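Local coordinates for protein salicylate 5-hydroxylase, large oxygenase component (Ralstonia sp., PDB 7C8Z) that hydroxylates salicylate at position 5 to give gentisate, as the large oxygenase component of an NADH-dependent system carrying a Rieske [2Fe-2S] cluster and a mononuclear iron, at residues 91-96 against 103-108; 109-114 against 135-140; 113-118 against 129-134; 144-149 against 166-171. All coordinates share one frame; numbering follows the deposited sequence.

Contact 1: 91-96 against 103-108; sequences RSVIMV and INVVEN
Arg91 and Glu107 hold each other across one end of this strand pair. The arginine presents its side, NE and NH2, to the two carboxylate oxygens. NE donates to Glu107 OE1 over 3.0 Å, with the oxygen in the guanidinium plane but approached from above the carboxylate plane. NH2 donates to Glu107 OE2 at 2.9 Å, on the syn side but tilted out of the carboxylate plane. The two flat groups are 45° apart. Glu107 CG lies anti to the backbone N (chi1 -179°) and the chain runs on extended, which carries the carboxylate to the arginine. The same carboxylate is also held by the second subunit: Lys403 of that subunit forms a salt bridge with OE2, and Gln402 of that subunit a hydrogen bond with OE1.

The pair is the antiparallel beta hairpin of strands 91-97 and 103-107, in the Rieske domain. Ile94 with Val106 and Val96 with Asn104 are the hydrogen-bonded pairs. Ile94 N to Val106 O measures 2.8 Å, and Val96 N to Asn104 O 2.9 Å. Met95 and Val105 form a non-hydrogen-bonded pair between them. On their face, Met95 CG meets Ile103 CG2 at 3.7 Å and Met95 CB packs on Val105 CG2. The other face carries Ile94, Val96 and Val106, and Phe128 packs against all three.

Beyond the last pair, Asn108 N donates to Ser92 O (2.8 Å). Its ND2 reaches Ser92 OG in a weak bond of 3.4 Å, while Ile94 CD1 lies 3.7 Å from Asn108 OD1. That oxygen accepts from Cys118 N, in the loop that follows the first cluster ligands.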
# COMPACT_ATOMS: atom_id res chain seq x y z
N ARG A 91 -16.37 14.24 -5.09
CA ARG A 91 -17.52 13.74 -5.84
C ARG A 91 -17.18 13.76 -7.33
O ARG A 91 -16.91 14.82 -7.90
CB ARG A 91 -18.76 14.58 -5.54
CG ARG A 91 -19.30 14.34 -4.15
CD ARG A 91 -20.32 15.37 -3.75
NE ARG A 91 -21.63 15.14 -4.35
CZ ARG A 91 -22.69 15.90 -4.12
NH1 ARG A 91 -22.58 16.95 -3.30
NH2 ARG A 91 -23.84 15.63 -4.70
N SER A 92 -17.19 12.58 -7.94
CA SER A 92 -16.92 12.46 -9.36
C SER A 92 -18.05 13.08 -10.18
O SER A 92 -19.23 12.83 -9.92
CB SER A 92 -16.75 10.99 -9.74
OG SER A 92 -15.98 10.85 -10.92
N VAL A 93 -17.68 13.89 -11.17
CA VAL A 93 -18.63 14.50 -12.09
C VAL A 93 -18.11 14.32 -13.51
O VAL A 93 -16.95 13.98 -13.74
CB VAL A 93 -18.88 15.99 -11.79
CG1 VAL A 93 -19.62 16.14 -10.47
CG2 VAL A 93 -17.56 16.76 -11.77
N ILE A 94 -19.00 14.55 -14.47
CA ILE A 94 -18.71 14.44 -15.89
C ILE A 94 -19.06 15.77 -16.55
O ILE A 94 -20.18 16.28 -16.37
CB ILE A 94 -19.48 13.28 -16.54
CG1 ILE A 94 -19.29 12.00 -15.72
CG2 ILE A 94 -19.07 13.09 -18.00
CD1 ILE A 94 -20.35 10.97 -15.95
N MET A 95 -18.11 16.33 -17.31
CA MET A 95 -18.30 17.54 -18.08
C MET A 95 -18.39 17.14 -19.55
O MET A 95 -17.41 16.64 -20.11
CB MET A 95 -17.16 18.52 -17.84
CG MET A 95 -17.07 19.63 -18.88
SD MET A 95 -15.57 20.63 -18.74
CE MET A 95 -14.42 19.66 -19.71
N VAL A 96 -19.55 17.33 -20.16
CA VAL A 96 -19.78 16.89 -21.53
C VAL A 96 -20.30 18.04 -22.37
O VAL A 96 -21.10 18.86 -21.91
CB VAL A 96 -20.75 15.69 -21.58
CG1 VAL A 96 -22.11 16.08 -21.01
CG2 VAL A 96 -20.89 15.17 -23.01
N ILE A 103 -22.42 23.24 -22.48
CA ILE A 103 -21.64 22.33 -21.64
C ILE A 103 -22.48 21.92 -20.44
O ILE A 103 -22.89 22.77 -19.65
CB ILE A 103 -20.31 22.96 -21.19
CG1 ILE A 103 -19.42 23.21 -22.40
CG2 ILE A 103 -19.61 22.07 -20.16
CD1 ILE A 103 -18.19 24.01 -22.08
N ASN A 104 -22.73 20.62 -20.30
CA ASN A 104 -23.42 20.07 -19.14
C ASN A 104 -22.42 19.45 -18.18
O ASN A 104 -21.38 18.93 -18.58
CB ASN A 104 -24.45 19.00 -19.55
CG ASN A 104 -25.17 19.34 -20.84
OD1 ASN A 104 -25.39 20.50 -21.17
ND2 ASN A 104 -25.58 18.30 -21.58
N VAL A 105 -22.74 19.53 -16.89
CA VAL A 105 -21.95 18.87 -15.86
C VAL A 105 -22.90 18.10 -14.96
O VAL A 105 -23.79 18.70 -14.33
CB VAL A 105 -21.11 19.86 -15.03
CG1 VAL A 105 -20.56 19.18 -13.79
CG2 VAL A 105 -19.98 20.42 -15.88
N VAL A 106 -22.73 16.78 -14.91
CA VAL A 106 -23.61 15.92 -14.14
C VAL A 106 -22.78 15.11 -13.15
O VAL A 106 -21.58 14.90 -13.33
CB VAL A 106 -24.44 14.98 -15.04
CG1 VAL A 106 -25.24 15.80 -16.05
CG2 VAL A 106 -23.52 13.99 -15.75
N GLU A 107 -23.44 14.63 -12.10
CA GLU A 107 -22.76 13.82 -11.11
C GLU A 107 -22.61 12.39 -11.61
O GLU A 107 -23.55 11.80 -12.14
CB GLU A 107 -23.52 13.85 -9.78
CG GLU A 107 -22.86 13.04 -8.68
CD GLU A 107 -23.26 13.49 -7.30
OE1 GLU A 107 -22.54 13.15 -6.34
OE2 GLU A 107 -24.30 14.17 -7.17
N ASN A 108 -21.41 11.83 -11.42
CA ASN A 108 -21.08 10.49 -11.89
C ASN A 108 -21.60 9.43 -10.93
O ASN A 108 -20.84 8.55 -10.50
CB ASN A 108 -19.56 10.35 -12.07
CG ASN A 108 -19.16 9.07 -12.81
OD1 ASN A 108 -20.00 8.37 -13.37
ND2 ASN A 108 -17.87 8.78 -12.80

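Contact 2: 109-114 against 135-140; sequences VCAHRG and WNYSLK. With FES (Fe2/s2 (inorganic) cluster), chain I.
His112 and Trp135 make the main aromatic contact. Their rings form an offset stack with planes 16° apart, the His112 ring lying 5.0 Å from the six-membered ring of Trp135 between centroids. His112 CB sits almost straight above that six-membered ring, 3.5 Å from its centroid, in a CH-pi contact. Ala111 CB comes to the indole edge, 3.8 Å from Trp135 CZ3. Cys110 SG approaches the same ring obliquely.

The polar contact across the segments is Ala111 N to Tyr137 OH, a hydrogen bond of 3.0 Å, though the position of the hydroxyl is less certain.

Metal bonds tie the loop to the Rieske [2Fe-2S] cluster. His112 ND1 is 2.5 Å from FE1, and Cys110 SG is 2.7 Å from FE2. The histidine CG stands anti to the backbone N (chi1 -178°), which carries the imidazole out to the cluster, where ND1 meets the iron. Trp135 adds an apolar wall, its CD1 lying 3.7 Å from bridging sulfide S1. His133 is the second histidine on FE1.

His112 NE2, on the far side of the ring, is hydrogen-bonded to Glu426 of the second subunit. The ligand is therefore gripped at both nitrogens and backed by the indole, which fixes its ring and ties this cluster ligand to a second copy of the same protein.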
# COMPACT_ATOMS: atom_id res chain seq x y z
N VAL A 109 -22.88 9.50 -10.58
CA VAL A 109 -23.52 8.54 -9.69
C VAL A 109 -24.87 8.17 -10.27
O VAL A 109 -25.65 9.05 -10.65
CB VAL A 109 -23.70 9.10 -8.26
CG1 VAL A 109 -24.44 8.11 -7.39
CG2 VAL A 109 -22.35 9.44 -7.65
N CYS A 110 -25.16 6.87 -10.35
CA CYS A 110 -26.40 6.45 -10.96
C CYS A 110 -27.58 6.63 -10.00
O CYS A 110 -27.43 6.66 -8.78
CB CYS A 110 -26.34 5.00 -11.41
SG CYS A 110 -27.97 4.46 -11.96
N ALA A 111 -28.77 6.72 -10.59
CA ALA A 111 -29.98 6.93 -9.81
C ALA A 111 -30.57 5.64 -9.27
O ALA A 111 -31.26 5.68 -8.24
CB ALA A 111 -31.02 7.66 -10.66
N HIS A 112 -30.34 4.50 -9.93
CA HIS A 112 -30.87 3.24 -9.42
C HIS A 112 -30.23 2.85 -8.09
O HIS A 112 -30.86 2.96 -7.03
CB HIS A 112 -30.68 2.13 -10.46
CG HIS A 112 -31.23 0.80 -10.04
ND1 HIS A 112 -31.10 -0.33 -10.82
CD2 HIS A 112 -31.92 0.42 -8.94
CE1 HIS A 112 -31.67 -1.35 -10.21
NE2 HIS A 112 -32.18 -0.92 -9.07
N ARG A 113 -28.96 2.45 -8.12
CA ARG A 113 -28.28 2.03 -6.90
C ARG A 113 -26.94 2.72 -6.74
O ARG A 113 -25.99 2.15 -6.19
CB ARG A 113 -28.12 0.51 -6.85
CG ARG A 113 -29.42 -0.23 -6.54
CD ARG A 113 -29.16 -1.71 -6.31
NE ARG A 113 -30.09 -2.55 -7.06
CZ ARG A 113 -29.85 -3.81 -7.41
NH1 ARG A 113 -28.70 -4.39 -7.07
NH2 ARG A 113 -30.76 -4.49 -8.10
N GLY A 114 -26.83 3.96 -7.21
CA GLY A 114 -25.70 4.81 -6.89
C GLY A 114 -24.38 4.40 -7.48
O GLY A 114 -23.34 4.89 -7.04
N TRP A 135 -29.42 1.51 -17.25
CA TRP A 135 -30.22 2.73 -17.23
C TRP A 135 -29.58 3.75 -18.17
O TRP A 135 -28.36 3.93 -18.15
CB TRP A 135 -30.34 3.30 -15.82
CG TRP A 135 -31.42 2.67 -14.99
CD1 TRP A 135 -31.94 1.42 -15.15
CD2 TRP A 135 -32.12 3.26 -13.88
NE1 TRP A 135 -32.91 1.19 -14.20
CE2 TRP A 135 -33.04 2.30 -13.41
CE3 TRP A 135 -32.04 4.50 -13.23
CZ2 TRP A 135 -33.89 2.54 -12.33
CZ3 TRP A 135 -32.89 4.73 -12.16
CH2 TRP A 135 -33.80 3.76 -11.72
N ASN A 136 -30.40 4.40 -19.00
CA ASN A 136 -29.91 5.32 -20.01
C ASN A 136 -30.32 6.75 -19.66
O ASN A 136 -31.49 7.01 -19.37
CB ASN A 136 -30.46 4.93 -21.39
CG ASN A 136 -29.86 5.75 -22.52
OD1 ASN A 136 -30.05 6.97 -22.60
ND2 ASN A 136 -29.12 5.09 -23.40
N TYR A 137 -29.35 7.67 -19.72
CA TYR A 137 -29.55 9.08 -19.43
C TYR A 137 -29.10 9.93 -20.61
O TYR A 137 -28.11 9.62 -21.28
CB TYR A 137 -28.74 9.53 -18.20
CG TYR A 137 -28.93 8.70 -16.95
CD1 TYR A 137 -28.25 7.51 -16.76
CD2 TYR A 137 -29.79 9.14 -15.94
CE1 TYR A 137 -28.42 6.77 -15.61
CE2 TYR A 137 -29.96 8.40 -14.79
CZ TYR A 137 -29.28 7.22 -14.63
OH TYR A 137 -29.47 6.50 -13.47
N SER A 138 -29.81 11.04 -20.84
CA SER A 138 -29.37 12.05 -21.79
C SER A 138 -28.01 12.63 -21.36
O SER A 138 -27.58 12.52 -20.21
CB SER A 138 -30.40 13.17 -21.91
OG SER A 138 -30.48 13.94 -20.72
N LEU A 139 -27.36 13.31 -22.31
CA LEU A 139 -26.13 14.03 -21.98
C LEU A 139 -26.38 15.20 -21.04
O LEU A 139 -25.41 15.85 -20.63
CB LEU A 139 -25.45 14.51 -23.26
CG LEU A 139 -24.85 13.43 -24.16
CD1 LEU A 139 -24.27 14.04 -25.42
CD2 LEU A 139 -23.80 12.61 -23.41
N LYS A 140 -27.63 15.49 -20.70
CA LYS A 140 -27.96 16.49 -19.70
C LYS A 140 -28.27 15.87 -18.34
O LYS A 140 -28.49 16.61 -17.37
CB LYS A 140 -29.16 17.33 -20.15
CG LYS A 140 -28.93 18.09 -21.45
CD LYS A 140 -30.10 19.01 -21.77
CE LYS A 140 -29.65 20.45 -21.85
NZ LYS A 140 -28.84 20.72 -23.07
FE1 FES I . -28.68 -0.38 -11.57
FE2 FES I . -27.20 2.02 -12.79
S1 FES I . -28.71 0.61 -13.52
S2 FES I . -27.16 1.02 -10.86

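Contact 3: 113-118 against 129-134; sequences RGMRFC and FCPYHQ. With FES (Fe2/s2 (inorganic) cluster), chain I.
The second pair of Rieske cluster ligands, Cys130 and His133, meets the loop 113-118 here, chiefly through Met115, Phe117 and Arg113. Cys130 SG is 2.7 Å from FE2. Met115 bends at its thioether and lays its CE 3.4 Å from Cys130 SG. The same methyl lies 3.7 Å from Pro131 CD, and Met115 SD makes an oblique Met-aromatic contact with the Tyr132 ring. Phe117 approaches from another direction, its CB 3.6 Å from Cys130 SG. Both bring apolar carbon to the sulfur.

Residues 129-134 run off the end of strand 128-130 and form the second cluster-binding loop of the Rieske fold. His133 ND1 binds FE1 at 2.5 Å. Its CE1 stands 3.3 Å above the centre of the Tyr132 ring and also lies over one face of the Arg113 guanidinium, whose plane is turned 55° from the imidazole.

No hydrogen bond joins Arg113 to His133, and the cation-pi contact from Arg113 to Tyr132 is long and weak at best. Their polar ends turn to the second subunit. Asp240 of that subunit takes both Arg113 NH2, in a salt bridge, and His133 NE2, while its Asn237 is hydrogen-bonded to Tyr132 OH.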
# COMPACT_ATOMS: atom_id res chain seq x y z
N ARG A 113 -28.96 2.45 -8.12
CA ARG A 113 -28.28 2.03 -6.90
C ARG A 113 -26.94 2.72 -6.74
O ARG A 113 -25.99 2.15 -6.19
CB ARG A 113 -28.12 0.51 -6.85
CG ARG A 113 -29.42 -0.23 -6.54
CD ARG A 113 -29.16 -1.71 -6.31
NE ARG A 113 -30.09 -2.55 -7.06
CZ ARG A 113 -29.85 -3.81 -7.41
NH1 ARG A 113 -28.70 -4.39 -7.07
NH2 ARG A 113 -30.76 -4.49 -8.10
N GLY A 114 -26.83 3.96 -7.21
CA GLY A 114 -25.70 4.81 -6.89
C GLY A 114 -24.38 4.40 -7.48
O GLY A 114 -23.34 4.89 -7.04
N MET A 115 -24.37 3.52 -8.49
CA MET A 115 -23.11 3.08 -9.06
C MET A 115 -22.42 4.22 -9.81
O MET A 115 -23.04 4.94 -10.59
CB MET A 115 -23.34 1.90 -10.00
CG MET A 115 -22.14 1.61 -10.89
SD MET A 115 -22.05 -0.11 -11.40
CE MET A 115 -21.88 0.06 -13.17
N ARG A 116 -21.12 4.37 -9.56
CA ARG A 116 -20.30 5.32 -10.29
C ARG A 116 -20.01 4.75 -11.68
O ARG A 116 -19.06 4.00 -11.87
CB ARG A 116 -19.02 5.60 -9.51
CG ARG A 116 -18.29 6.84 -9.96
CD ARG A 116 -16.86 6.80 -9.50
NE ARG A 116 -16.68 7.42 -8.20
CZ ARG A 116 -15.49 7.76 -7.72
NH1 ARG A 116 -14.40 7.53 -8.44
NH2 ARG A 116 -15.39 8.33 -6.52
N PHE A 117 -20.83 5.14 -12.67
CA PHE A 117 -20.90 4.42 -13.93
C PHE A 117 -19.86 4.84 -14.96
O PHE A 117 -19.49 4.02 -15.82
CB PHE A 117 -22.30 4.57 -14.55
CG PHE A 117 -22.72 6.00 -14.76
CD1 PHE A 117 -22.42 6.65 -15.94
CD2 PHE A 117 -23.41 6.68 -13.77
CE1 PHE A 117 -22.80 7.97 -16.14
CE2 PHE A 117 -23.79 7.99 -13.96
CZ PHE A 117 -23.48 8.64 -15.15
N CYS A 118 -19.37 6.06 -14.92
CA CYS A 118 -18.42 6.51 -15.93
C CYS A 118 -17.00 6.19 -15.47
O CYS A 118 -16.55 6.67 -14.43
CB CYS A 118 -18.57 8.01 -16.19
SG CYS A 118 -17.43 8.69 -17.42
N PHE A 129 -24.85 5.91 -19.68
CA PHE A 129 -25.60 4.71 -19.38
C PHE A 129 -24.87 3.89 -18.33
O PHE A 129 -23.64 3.80 -18.34
CB PHE A 129 -25.88 3.87 -20.64
CG PHE A 129 -24.81 2.86 -20.94
CD1 PHE A 129 -23.64 3.23 -21.58
CD2 PHE A 129 -24.99 1.52 -20.61
CE1 PHE A 129 -22.66 2.30 -21.87
CE2 PHE A 129 -24.02 0.59 -20.90
CZ PHE A 129 -22.85 0.98 -21.53
N CYS A 130 -25.63 3.32 -17.43
CA CYS A 130 -25.05 2.44 -16.44
C CYS A 130 -25.36 1.00 -16.78
O CYS A 130 -26.54 0.64 -16.93
CB CYS A 130 -25.57 2.77 -15.05
SG CYS A 130 -24.66 1.91 -13.76
N PRO A 131 -24.32 0.16 -16.86
CA PRO A 131 -24.49 -1.21 -17.36
C PRO A 131 -24.91 -2.21 -16.31
O PRO A 131 -25.19 -3.36 -16.67
CB PRO A 131 -23.09 -1.55 -17.88
CG PRO A 131 -22.18 -0.78 -16.99
CD PRO A 131 -22.90 0.50 -16.65
N TYR A 132 -24.96 -1.84 -15.03
CA TYR A 132 -25.44 -2.78 -14.02
C TYR A 132 -26.85 -3.25 -14.37
O TYR A 132 -27.12 -4.46 -14.40
CB TYR A 132 -25.41 -2.13 -12.63
CG TYR A 132 -25.39 -3.12 -11.48
CD1 TYR A 132 -25.50 -4.49 -11.70
CD2 TYR A 132 -25.27 -2.68 -10.16
CE1 TYR A 132 -25.49 -5.39 -10.65
CE2 TYR A 132 -25.26 -3.57 -9.11
CZ TYR A 132 -25.37 -4.92 -9.35
OH TYR A 132 -25.35 -5.82 -8.30
N HIS A 133 -27.76 -2.31 -14.65
CA HIS A 133 -29.08 -2.64 -15.16
C HIS A 133 -29.43 -1.80 -16.38
O HIS A 133 -30.60 -1.71 -16.77
CB HIS A 133 -30.13 -2.50 -14.05
CG HIS A 133 -29.79 -3.27 -12.82
ND1 HIS A 133 -28.82 -2.86 -11.93
CD2 HIS A 133 -30.26 -4.44 -12.33
CE1 HIS A 133 -28.72 -3.73 -10.94
NE2 HIS A 133 -29.59 -4.71 -11.16
N GLN A 134 -28.42 -1.16 -16.98
CA GLN A 134 -28.53 -0.50 -18.28
C GLN A 134 -29.54 0.65 -18.26
O GLN A 134 -30.38 0.78 -19.15
CB GLN A 134 -28.88 -1.50 -19.38
CG GLN A 134 -27.88 -2.63 -19.51
CD GLN A 134 -26.64 -2.22 -20.28
OE1 GLN A 134 -26.58 -1.13 -20.85
NE2 GLN A 134 -25.64 -3.09 -20.30
FE1 FES I . -28.68 -0.38 -11.57
FE2 FES I . -27.20 2.02 -12.79
S1 FES I . -28.71 0.61 -13.52
S2 FES I . -27.16 1.02 -10.86

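Contact 4: 144-149 against 166-171; sequences QGVPFR and FKLEEH
Leu168 lies over one face of the Arg149 guanidinium. Its CD2 stands 4.0 Å above the plane, over the centre of the group. Leu168 CG is also 4.0 Å from Arg149 NH2, and the two side chains run at a slant to each other. Arg149 CG points anti to the backbone N (chi1 -171°), and the chain then bends at chi2 (-86°), bringing the guanidinium over to the leucine. The contact is therefore flat cation against branched aliphatic end, with no hydrogen bond between the segments.

Phe166 meets the same arginine differently. Arg149 NE comes to the edge of the phenyl ring, 4.4 Å from Phe166 CD2. The Phe166 carbonyl O lies near the guanidinium plane, 4.0 Å from Arg149 NH2.

Arg149 closes a type II beta turn that starts at Val146, just past the end strand 143-145 of the small three-stranded sheet of the Rieske domain. The opposing segment holds a short 3-10 segment beginning at Leu168, in the loop leading to strand 175-181. Leu168 also touches the strand end and the start of the turn. Its CD2 touches Val146 CG2 at 4.2 Å, and its CD1 reaches the Gln144 carbonyl O at the same distance.

Within the second segment, Phe166 CE1 stands 3.3 Å above one face of the His171 ring, toward its rim. Phe166 also packs against Glu411 of the second subunit, and Val146 also packs on Trp135, a residue of the cluster pocket.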
# COMPACT_ATOMS: atom_id res chain seq x y z
N GLN A 144 -33.60 8.63 -19.53
CA GLN A 144 -34.34 8.39 -20.76
C GLN A 144 -34.87 6.97 -20.88
O GLN A 144 -35.86 6.75 -21.59
CB GLN A 144 -33.48 8.69 -21.98
CG GLN A 144 -33.17 10.15 -22.17
CD GLN A 144 -32.16 10.38 -23.27
OE1 GLN A 144 -31.34 9.51 -23.57
NE2 GLN A 144 -32.23 11.54 -23.91
N GLY A 145 -34.23 6.00 -20.24
CA GLY A 145 -34.64 4.62 -20.40
C GLY A 145 -34.40 3.77 -19.17
O GLY A 145 -33.34 3.84 -18.55
N VAL A 146 -35.40 2.97 -18.81
CA VAL A 146 -35.29 2.02 -17.71
C VAL A 146 -35.78 0.67 -18.22
O VAL A 146 -36.97 0.51 -18.50
CB VAL A 146 -36.11 2.49 -16.49
CG1 VAL A 146 -36.20 1.38 -15.45
CG2 VAL A 146 -35.49 3.73 -15.88
N PRO A 147 -34.89 -0.31 -18.40
CA PRO A 147 -35.34 -1.62 -18.87
C PRO A 147 -36.37 -2.22 -17.93
O PRO A 147 -36.21 -2.21 -16.70
CB PRO A 147 -34.05 -2.45 -18.91
CG PRO A 147 -32.94 -1.44 -18.98
CD PRO A 147 -33.43 -0.21 -18.27
N PHE A 148 -37.46 -2.74 -18.51
CA PHE A 148 -38.54 -3.41 -17.79
C PHE A 148 -39.29 -2.48 -16.83
O PHE A 148 -39.99 -2.97 -15.93
CB PHE A 148 -38.06 -4.63 -17.00
CG PHE A 148 -37.03 -5.47 -17.70
CD1 PHE A 148 -37.11 -5.73 -19.05
CD2 PHE A 148 -35.98 -6.02 -16.98
CE1 PHE A 148 -36.17 -6.51 -19.68
CE2 PHE A 148 -35.02 -6.80 -17.61
CZ PHE A 148 -35.12 -7.05 -18.96
N ARG A 149 -39.16 -1.17 -17.02
CA ARG A 149 -39.90 -0.19 -16.22
C ARG A 149 -41.37 -0.54 -16.21
O ARG A 149 -42.03 -0.56 -15.17
CB ARG A 149 -39.72 1.20 -16.84
CG ARG A 149 -40.25 2.38 -16.02
CD ARG A 149 -41.72 2.65 -16.26
NE ARG A 149 -42.09 4.04 -16.04
CZ ARG A 149 -42.14 4.96 -17.00
NH1 ARG A 149 -41.86 4.65 -18.26
NH2 ARG A 149 -42.50 6.20 -16.70
N PHE A 166 -43.95 5.88 -10.15
CA PHE A 166 -42.54 6.16 -10.40
C PHE A 166 -42.43 6.99 -11.67
O PHE A 166 -42.91 6.59 -12.73
CB PHE A 166 -41.76 4.86 -10.52
CG PHE A 166 -40.33 5.02 -10.93
CD1 PHE A 166 -39.35 5.19 -9.97
CD2 PHE A 166 -39.96 4.96 -12.26
CE1 PHE A 166 -38.02 5.32 -10.33
CE2 PHE A 166 -38.63 5.09 -12.63
CZ PHE A 166 -37.66 5.28 -11.66
N LYS A 167 -41.78 8.15 -11.58
CA LYS A 167 -41.60 9.04 -12.71
C LYS A 167 -40.12 9.19 -13.02
O LYS A 167 -39.30 9.34 -12.12
CB LYS A 167 -42.17 10.44 -12.40
CG LYS A 167 -43.67 10.50 -12.15
CD LYS A 167 -44.11 11.95 -11.92
CE LYS A 167 -44.72 12.15 -10.53
NZ LYS A 167 -44.54 13.54 -10.03
N LEU A 168 -39.80 9.14 -14.31
CA LEU A 168 -38.42 9.30 -14.76
C LEU A 168 -37.89 10.67 -14.36
O LEU A 168 -36.71 10.82 -14.03
CB LEU A 168 -38.32 9.10 -16.27
CG LEU A 168 -38.83 7.78 -16.86
CD1 LEU A 168 -38.18 7.51 -18.21
CD2 LEU A 168 -38.56 6.62 -15.92
N GLU A 169 -38.76 11.69 -14.40
CA GLU A 169 -38.38 13.06 -14.10
C GLU A 169 -37.69 13.21 -12.75
O GLU A 169 -36.95 14.18 -12.55
CB GLU A 169 -39.62 13.96 -14.14
CG GLU A 169 -40.27 14.08 -15.51
CD GLU A 169 -41.18 12.91 -15.83
OE1 GLU A 169 -41.87 12.42 -14.92
OE2 GLU A 169 -41.21 12.48 -17.01
N GLU A 170 -37.90 12.27 -11.83
CA GLU A 170 -37.40 12.38 -10.46
C GLU A 170 -36.21 11.47 -10.17
O GLU A 170 -35.80 11.38 -9.01
CB GLU A 170 -38.52 12.07 -9.46
CG GLU A 170 -39.71 12.98 -9.58
CD GLU A 170 -40.95 12.38 -8.95
OE1 GLU A 170 -41.83 13.17 -8.53
OE2 GLU A 170 -41.04 11.14 -8.86
N HIS A 171 -35.69 10.77 -11.17
CA HIS A 171 -34.56 9.88 -10.95
C HIS A 171 -33.54 10.01 -12.07
O HIS A 171 -33.07 9.03 -12.65
CB HIS A 171 -35.05 8.45 -10.78
CG HIS A 171 -35.88 8.25 -9.54
ND1 HIS A 171 -37.24 8.45 -9.53
CD2 HIS A 171 -35.53 7.92 -8.28
CE1 HIS A 171 -37.70 8.22 -8.31
NE2 HIS A 171 -36.68 7.90 -7.53

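In the fold
Contacts 1, 2 and 3 are buried, whereas contact 4 lies at the surface. Contact 1 is regular sheet pairing in the larger sheet of the Rieske domain; contacts 2 and 3 are mostly ligand loops around one cluster, and share Arg113 and Gly114. The small sheet links the rest: strand 135-137 of contact 2 lies between 128-130 of contact 3 and 143-145 of contact 4. Asn108 ties contact 1 to contact 3 through Cys118, and Asn104 ties it to contact 2 through the Leu139 carbonyl. Backbone bonds and a salt bridge dominate contact 1, metal, sulfur and rings contacts 2 and 3, and loose packing contact 4. All four touch the second subunit.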